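Local coordinates for protein BugD (Bordetella pertussis Tohama I, PDB 2F5X) that binds aspartic acid as a periplasmic solute receptor, probably for an uptake system of the tripartite tricarboxylate transporter family, at residues A[84-89]-A[302-307]. Residues are numbered along the deposited sequence; the frame is centred on the assembly and turned at random.
Sequences FSTAPS and ELFKKA
The ring of F304 reaches from helix 286-306 to helix 83-86 and the residues that follow it, meeting T86 and S89. T86 presents its CB to the ring's edge, near the ring plane, 3.9 Å from F304 CE2, while its methyl CG2 lies 4.2 Å from the same carbon. S89 comes in obliquely, with its CB 4.1 Å from F304 CD2. The ring is directed toward segment 84-89 by a chi1 of -67°, which sets CG anti to the carbonyl carbon of F304. L303 CD2 sits over one face of the F304 ring, nearer the margin than the centre; L153 of helix 150-162 packs against the same side chain.

On the other segment, T86 OG1 is hydrogen-bonded to the G83 carbonyl. The 2.9 Å bond from S89 N to T86 O closes the turn and helps place both residues beside F304. From helix 286-306, W300 touches T86 and A301 touches S89.

The contact joins the short helix following strand 76-81 to the long C-terminal helix of this periplasmic-binding-protein fold. T86 is near the pocket, its side chain about 8 Å from the bound aspartic acid. Carbon meets carbon throughout, which implies that shape and dispersion, rather than directed polar bonds, join these two segments.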
ATOM      1  N   PHE A  84      -1.925  -4.831  -5.913  1.00  8.15           N
ATOM      2  CA  PHE A  84      -2.844  -5.722  -6.624  1.00  7.54           C
ATOM      3  C   PHE A  84      -2.725  -5.510  -8.127  1.00  7.63           C
ATOM      4  O   PHE A  84      -2.806  -6.465  -8.894  1.00  8.11           O
ATOM      5  CB  PHE A  84      -4.280  -5.407  -6.176  1.00  7.94           C
ATOM      6  CG  PHE A  84      -5.333  -6.299  -6.760  1.00  8.67           C
ATOM      7  CD1 PHE A  84      -5.826  -7.382  -6.030  1.00  7.82           C
ATOM      8  CD2 PHE A  84      -5.891  -6.023  -8.010  1.00  8.32           C
ATOM      9  CE1 PHE A  84      -6.846  -8.193  -6.558  1.00  9.21           C
ATOM     10  CE2 PHE A  84      -6.898  -6.831  -8.551  1.00  9.07           C
ATOM     11  CZ  PHE A  84      -7.376  -7.913  -7.827  1.00  8.66           C
ATOM     12  N   SER A  85      -2.528  -4.252  -8.529  1.00  7.35           N
ATOM     13  CA  SER A  85      -2.451  -3.869  -9.937  1.00  7.99           C
ATOM     14  C   SER A  85      -1.039  -3.887 -10.530  1.00  8.36           C
ATOM     15  O   SER A  85      -0.897  -3.912 -11.761  1.00  9.11           O
ATOM     16  CB  SER A  85      -3.132  -2.505 -10.179  1.00  8.03           C
ATOM     17  OG  SER A  85      -2.362  -1.422  -9.680  1.00  8.26           O
ATOM     18  N   THR A  86       0.000  -3.866  -9.691  1.00  8.44           N
ATOM     19  CA  THR A  86       1.367  -3.947 -10.225  1.00  8.38           C
ATOM     20  C   THR A  86       1.821  -5.387 -10.428  1.00  8.59           C
ATOM     21  O   THR A  86       2.514  -5.685 -11.397  1.00  8.46           O
ATOM     22  CB  THR A  86       2.405  -3.218  -9.327  1.00  7.99           C
ATOM     23  OG1 THR A  86       2.416  -3.814  -8.017  1.00  8.83           O
ATOM     24  CG2 THR A  86       2.022  -1.747  -9.114  1.00  8.38           C
ATOM     25  N   ALA A  87       1.438  -6.271  -9.505  1.00  8.96           N
ATOM     26  CA  ALA A  87       1.908  -7.661  -9.535  1.00  9.25           C
ATOM     27  C   ALA A  87       1.700  -8.386 -10.874  1.00 10.00           C
ATOM     28  O   ALA A  87       2.583  -9.135 -11.293  1.00  9.67           O
ATOM     29  CB  ALA A  87       1.319  -8.474  -8.359  1.00  9.26           C
ATOM     30  N   PRO A  88       0.565  -8.187 -11.554  1.00 10.52           N
ATOM     31  CA  PRO A  88       0.361  -8.832 -12.859  1.00 11.08           C
ATOM     32  C   PRO A  88       1.385  -8.445 -13.929  1.00 11.29           C
ATOM     33  O   PRO A  88       1.516  -9.188 -14.908  1.00 12.50           O
ATOM     34  CB  PRO A  88      -1.048  -8.375 -13.258  1.00 11.44           C
ATOM     35  CG  PRO A  88      -1.723  -8.101 -11.938  1.00 11.68           C
ATOM     36  CD  PRO A  88      -0.634  -7.429 -11.133  1.00 10.68           C
ATOM     37  N   SER A  89       2.101  -7.334 -13.749  1.00 11.22           N
ATOM     38  CA  SER A  89       3.167  -6.941 -14.676  1.00 11.60           C
ATOM     39  C   SER A  89       4.547  -7.344 -14.172  1.00 11.48           C
ATOM     40  O   SER A  89       5.551  -7.098 -14.841  1.00 11.92           O
ATOM     41  CB  SER A  89       3.139  -5.429 -14.925  1.00 12.12           C
ATOM     42  OG  SER A  89       1.906  -5.057 -15.507  1.00 15.19           O
ATOM     43  N   GLU A 302       3.100  -0.109 -18.315  1.00 14.86           N
ATOM     44  CA  GLU A 302       3.894   0.788 -19.152  1.00 15.88           C
ATOM     45  C   GLU A 302       5.089   1.353 -18.389  1.00 15.57           C
ATOM     46  O   GLU A 302       6.178   1.430 -18.939  1.00 15.97           O
ATOM     47  CB  GLU A 302       3.029   1.904 -19.754  1.00 16.26           C
ATOM     48  CG  GLU A 302       3.773   2.844 -20.710  1.00 20.05           C
ATOM     49  CD  GLU A 302       4.267   2.178 -21.992  1.00 25.01           C
ATOM     50  OE1 GLU A 302       3.752   1.105 -22.384  1.00 27.72           O
ATOM     51  OE2 GLU A 302       5.185   2.745 -22.627  1.00 29.24           O
ATOM     52  N   LEU A 303       4.880   1.722 -17.126  1.00 15.31           N
ATOM     53  CA  LEU A 303       5.967   2.196 -16.266  1.00 15.40           C
ATOM     54  C   LEU A 303       7.095   1.167 -16.159  1.00 15.43           C
ATOM     55  O   LEU A 303       8.266   1.506 -16.346  1.00 15.48           O
ATOM     56  CB  LEU A 303       5.447   2.573 -14.873  1.00 15.40           C
ATOM     57  CG  LEU A 303       6.469   3.220 -13.919  1.00 16.47           C
ATOM     58  CD1 LEU A 303       5.825   4.329 -13.100  1.00 17.65           C
ATOM     59  CD2 LEU A 303       7.124   2.192 -12.993  1.00 16.63           C
ATOM     60  N   PHE A 304       6.742  -0.084 -15.868  1.00 15.16           N
ATOM     61  CA  PHE A 304       7.749  -1.135 -15.733  1.00 15.41           C
ATOM     62  C   PHE A 304       8.430  -1.458 -17.058  1.00 15.71           C
ATOM     63  O   PHE A 304       9.641  -1.684 -17.094  1.00 15.62           O
ATOM     64  CB  PHE A 304       7.169  -2.389 -15.084  1.00 14.91           C
ATOM     65  CG  PHE A 304       6.770  -2.192 -13.646  1.00 15.22           C
ATOM     66  CD1 PHE A 304       7.696  -1.756 -12.698  1.00 15.50           C
ATOM     67  CD2 PHE A 304       5.468  -2.445 -13.239  1.00 15.18           C
ATOM     68  CE1 PHE A 304       7.325  -1.574 -11.373  1.00 16.39           C
ATOM     69  CE2 PHE A 304       5.092  -2.266 -11.923  1.00 15.61           C
ATOM     70  CZ  PHE A 304       6.015  -1.836 -10.988  1.00 16.37           C
ATOM     71  N   LYS A 305       7.654  -1.469 -18.142  1.00 16.04           N
ATOM     72  CA  LYS A 305       8.219  -1.674 -19.481  1.00 17.61           C
ATOM     73  C   LYS A 305       9.302  -0.636 -19.789  1.00 17.94           C
ATOM     74  O   LYS A 305      10.391  -0.983 -20.263  1.00 18.25           O
ATOM     75  CB  LYS A 305       7.113  -1.629 -20.544  1.00 17.35           C
ATOM     76  CG  LYS A 305       7.622  -1.774 -21.992  1.00 19.82           C
ATOM     77  CD  LYS A 305       6.516  -2.264 -22.919  1.00 24.14           C
ATOM     78  CE  LYS A 305       6.941  -2.214 -24.378  1.00 26.85           C
ATOM     79  NZ  LYS A 305       6.026  -1.350 -25.187  1.00 29.38           N
ATOM     80  N   LYS A 306       9.007   0.630 -19.498  1.00 18.87           N
ATOM     81  CA  LYS A 306       9.945   1.732 -19.742  1.00 20.07           C
ATOM     82  C   LYS A 306      11.191   1.665 -18.864  1.00 19.98           C
ATOM     83  O   LYS A 306      12.266   2.160 -19.247  1.00 20.68           O
ATOM     84  CB  LYS A 306       9.249   3.076 -19.544  1.00 20.58           C
ATOM     85  CG  LYS A 306       8.540   3.581 -20.781  1.00 23.53           C
ATOM     86  CD  LYS A 306       8.534   5.105 -20.799  1.00 28.26           C
ATOM     87  CE  LYS A 306       7.119   5.648 -20.872  1.00 30.51           C
ATOM     88  NZ  LYS A 306       6.423   5.284 -22.149  1.00 32.65           N
ATOM     89  N   ALA A 307      11.042   1.052 -17.694  1.00 19.41           N
ATOM     90  CA  ALA A 307      12.134   0.879 -16.744  1.00 18.96           C
ATOM     91  C   ALA A 307      12.921  -0.410 -16.999  1.00 18.79           C
ATOM     92  O   ALA A 307      13.894  -0.699 -16.293  1.00 19.39           O
ATOM     93  CB  ALA A 307      11.588   0.910 -15.322  1.00 18.98           C
TER